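Local structure of Tle cognate immunity protein 4 C-terminal domain-containing protein (Pseudomonas aeruginosa PAO1, 4R1D) at residues Ile7-Leu15 against Lys139-Cys148. The protein probably acts as the immunity protein that binds and inhibits the lipase effector Tle4, protecting the bacterium from its own H2 type VI secretion system. Numbering follows the deposited sequence.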
loop_
_atom_site.group_PDB
_atom_site.type_symbol
_atom_site.label_atom_id
_atom_site.label_comp_id
_atom_site.label_asym_id
_atom_site.label_seq_id
_atom_site.Cartn_x
_atom_site.Cartn_y
_atom_site.Cartn_z
ATOM N N ILE B 7 22.187 -23.628 14.069
ATOM C CA ILE B 7 22.270 -22.663 15.159
ATOM C C ILE B 7 20.899 -22.432 15.793
ATOM O O ILE B 7 19.913 -22.177 15.089
ATOM C CB ILE B 7 22.805 -21.306 14.643
ATOM C CG1 ILE B 7 24.193 -21.478 14.024
ATOM C CG2 ILE B 7 22.827 -20.258 15.748
ATOM C CD1 ILE B 7 24.695 -20.243 13.292
ATOM N N THR B 8 20.842 -22.517 17.116
ATOM C CA THR B 8 19.618 -22.217 17.857
ATOM C C THR B 8 19.534 -20.713 18.109
ATOM O O THR B 8 20.429 -20.131 18.727
ATOM C CB THR B 8 19.575 -22.982 19.197
ATOM O OG1 THR B 8 19.535 -24.394 18.944
ATOM C CG2 THR B 8 18.364 -22.564 20.028
ATOM N N HIS B 9 18.464 -20.090 17.615
ATOM C CA HIS B 9 18.288 -18.649 17.691
ATOM C C HIS B 9 17.161 -18.305 18.662
ATOM O O HIS B 9 16.174 -19.029 18.760
ATOM C CB HIS B 9 17.918 -18.079 16.311
ATOM C CG HIS B 9 18.989 -18.236 15.278
ATOM N ND1 HIS B 9 19.950 -17.275 15.052
ATOM C CD2 HIS B 9 19.233 -19.228 14.391
ATOM C CE1 HIS B 9 20.754 -17.677 14.085
ATOM N NE2 HIS B 9 20.338 -18.858 13.662
ATOM N N CYS B 10 17.316 -17.194 19.373
ATOM C CA CYS B 10 16.249 -16.669 20.221
ATOM C C CYS B 10 15.532 -15.560 19.479
ATOM O O CYS B 10 16.164 -14.601 19.043
ATOM C CB CYS B 10 16.810 -16.050 21.484
ATOM S SG CYS B 10 17.760 -17.148 22.535
ATOM N N PHE B 11 14.217 -15.693 19.341
ATOM C CA PHE B 11 13.387 -14.625 18.792
ATOM C C PHE B 11 12.196 -14.436 19.735
ATOM O O PHE B 11 11.418 -15.364 19.956
ATOM C CB PHE B 11 12.897 -14.972 17.381
ATOM C CG PHE B 11 14.003 -15.177 16.376
ATOM C CD1 PHE B 11 14.920 -14.166 16.105
ATOM C CD2 PHE B 11 14.106 -16.374 15.683
ATOM C CE1 PHE B 11 15.937 -14.357 15.170
ATOM C CE2 PHE B 11 15.116 -16.577 14.745
ATOM C CZ PHE B 11 16.031 -15.566 14.488
ATOM N N GLY B 12 12.076 -13.259 20.330
ATOM C CA GLY B 12 10.972 -13.017 21.249
ATOM C C GLY B 12 11.011 -14.027 22.383
ATOM O O GLY B 12 12.044 -14.166 23.050
ATOM N N ARG B 13 9.907 -14.747 22.593
ATOM C CA ARG B 13 9.831 -15.733 23.676
ATOM C C ARG B 13 10.271 -17.112 23.220
ATOM O O ARG B 13 10.255 -18.059 24.009
ATOM C CB ARG B 13 8.393 -15.837 24.228
ATOM C CG ARG B 13 7.774 -14.512 24.661
ATOM C CD ARG B 13 8.234 -14.053 26.047
ATOM N NE ARG B 13 7.911 -12.645 26.297
ATOM C CZ ARG B 13 8.099 -12.024 27.460
ATOM N NH1 ARG B 13 8.587 -12.696 28.499
ATOM N NH2 ARG B 13 7.797 -10.736 27.593
ATOM N N PHE B 14 10.672 -17.227 21.956
ATOM C CA PHE B 14 10.847 -18.538 21.338
ATOM C C PHE B 14 12.272 -18.864 20.902
ATOM O O PHE B 14 13.119 -17.983 20.801
ATOM C CB PHE B 14 9.868 -18.699 20.161
ATOM C CG PHE B 14 8.437 -18.849 20.605
ATOM C CD1 PHE B 14 7.848 -20.106 20.677
ATOM C CD2 PHE B 14 7.704 -17.742 21.004
ATOM C CE1 PHE B 14 6.550 -20.252 21.115
ATOM C CE2 PHE B 14 6.396 -17.883 21.451
ATOM C CZ PHE B 14 5.822 -19.136 21.505
ATOM N N LEU B 15 12.509 -20.146 20.646
ATOM C CA LEU B 15 13.747 -20.625 20.028
ATOM C C LEU B 15 13.410 -21.342 18.723
ATOM O O LEU B 15 12.329 -21.914 18.586
ATOM C CB LEU B 15 14.450 -21.635 20.950
ATOM C CG LEU B 15 14.814 -21.202 22.368
ATOM C CD1 LEU B 15 15.368 -22.402 23.138
ATOM C CD2 LEU B 15 15.822 -20.073 22.340
ATOM N N LYS B 139 24.170 -14.694 20.359
ATOM C CA LYS B 139 23.578 -16.030 20.378
ATOM C C LYS B 139 23.352 -16.580 21.795
ATOM O O LYS B 139 23.049 -17.753 21.978
ATOM C CB LYS B 139 24.408 -17.005 19.536
ATOM C CG LYS B 139 24.568 -16.581 18.074
ATOM C CD LYS B 139 25.339 -17.639 17.288
ATOM C CE LYS B 139 26.227 -17.022 16.211
ATOM N NZ LYS B 139 27.459 -16.392 16.777
ATOM N N GLU B 140 23.462 -15.717 22.793
ATOM C CA GLU B 140 23.262 -16.147 24.165
ATOM C C GLU B 140 21.782 -16.403 24.429
ATOM O O GLU B 140 20.938 -15.562 24.125
ATOM C CB GLU B 140 23.792 -15.088 25.133
ATOM C CG GLU B 140 23.694 -15.492 26.585
ATOM C CD GLU B 140 24.169 -14.400 27.530
ATOM O OE1 GLU B 140 24.367 -13.246 27.087
ATOM O OE2 GLU B 140 24.363 -14.709 28.718
ATOM N N ILE B 141 21.480 -17.561 25.011
ATOM C CA ILE B 141 20.106 -17.931 25.352
ATOM C C ILE B 141 19.822 -17.634 26.821
ATOM O O ILE B 141 20.332 -18.318 27.702
ATOM C CB ILE B 141 19.879 -19.429 25.094
ATOM C CG1 ILE B 141 20.216 -19.769 23.639
ATOM C CG2 ILE B 141 18.443 -19.839 25.472
ATOM C CD1 ILE B 141 20.045 -21.255 23.273
ATOM N N PRO B 142 19.009 -16.611 27.097
ATOM C CA PRO B 142 18.775 -16.226 28.496
ATOM C C PRO B 142 17.944 -17.256 29.248
ATOM O O PRO B 142 16.968 -17.771 28.712
ATOM C CB PRO B 142 17.989 -14.915 28.375
ATOM C CG PRO B 142 18.285 -14.417 26.985
ATOM C CD PRO B 142 18.427 -15.646 26.152
ATOM N N SER B 143 18.329 -17.560 30.485
ATOM C CA SER B 143 17.521 -18.439 31.308
ATOM C C SER B 143 16.471 -17.642 32.084
ATOM O O SER B 143 15.514 -18.211 32.602
ATOM C CB SER B 143 18.404 -19.250 32.267
ATOM O OG SER B 143 19.087 -18.395 33.162
ATOM N N GLU B 144 16.650 -16.328 32.159
ATOM C CA GLU B 144 15.647 -15.439 32.751
ATOM C C GLU B 144 14.481 -15.248 31.771
ATOM O O GLU B 144 14.686 -15.265 30.563
ATOM C CB GLU B 144 16.279 -14.081 33.088
ATOM C CG GLU B 144 15.282 -12.958 33.388
ATOM C CD GLU B 144 15.938 -11.665 33.894
ATOM O OE1 GLU B 144 17.081 -11.355 33.500
ATOM O OE2 GLU B 144 15.300 -10.951 34.693
ATOM N N PRO B 145 13.255 -15.080 32.291
ATOM C CA PRO B 145 12.098 -14.802 31.426
ATOM C C PRO B 145 12.275 -13.478 30.696
ATOM O O PRO B 145 12.856 -12.540 31.250
ATOM C CB PRO B 145 10.936 -14.680 32.419
ATOM C CG PRO B 145 11.379 -15.454 33.630
ATOM C CD PRO B 145 12.866 -15.260 33.704
ATOM N N GLY B 146 11.777 -13.391 29.467
ATOM C CA GLY B 146 11.842 -12.134 28.741
ATOM C C GLY B 146 11.749 -12.289 27.237
ATOM O O GLY B 146 11.796 -13.404 26.719
ATOM N N PHE B 147 11.648 -11.150 26.551
ATOM C CA PHE B 147 11.444 -11.090 25.110
ATOM C C PHE B 147 12.760 -10.711 24.417
ATOM O O PHE B 147 13.242 -9.592 24.556
ATOM C CB PHE B 147 10.353 -10.053 24.827
ATOM C CG PHE B 147 9.933 -9.977 23.383
ATOM C CD1 PHE B 147 8.941 -10.812 22.887
ATOM C CD2 PHE B 147 10.512 -9.057 22.532
ATOM C CE1 PHE B 147 8.550 -10.729 21.557
ATOM C CE2 PHE B 147 10.127 -8.977 21.212
ATOM C CZ PHE B 147 9.150 -9.811 20.723
ATOM N N CYS B 148 13.345 -11.653 23.686
ATOM C CA CYS B 148 14.647 -11.434 23.071
ATOM C C CYS B 148 14.551 -10.601 21.809
ATOM O O CYS B 148 13.697 -10.846 20.969
ATOM C CB CYS B 148 15.330 -12.760 22.748
ATOM S SG CYS B 148 15.987 -13.635 24.212
HETATM O O HOH W 1 20.747 -18.060 20.460
HETATM O O HOH W 2 9.961 -15.508 28.765
#
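G12 and C148 pair through both backbone groups: C148 N donates to G12 O over 2.9 Å, nearly straight (172°) but from above the carbonyl plane, and G12 N returns a more bent bond to C148 O at 3.0 Å. G12 CA also sits over one face of the F147 ring, a CH-pi contact 3.5 Å from the centroid. G12 belongs to the type II' turn F11-F14 of a beta hairpin, closed by bonds between F11 and F14 in both directions; the single antiparallel bridge thus ties the hairpin of the N-terminal family region to strand 146-149 of the C-terminal one. R13, bent at chi2 (-80°), lays one guanidinium face over the G146-F147 peptide. Its NH1 shares water 2, in the guanidinium plane, with G146 N (2.9 Å from the water) and also bonds G156 O, while NE forms a salt bridge with E162. Water 1 donates to T8 O at 2.7 Å and to K139 O, bridging two carbonyls; T8 OG1 turns instead to D17. Between the waters C10 SG packs against I141 CG1 (3.8 Å) and P142 CD, and C10 CB meets C148 SG at 3.7 Å.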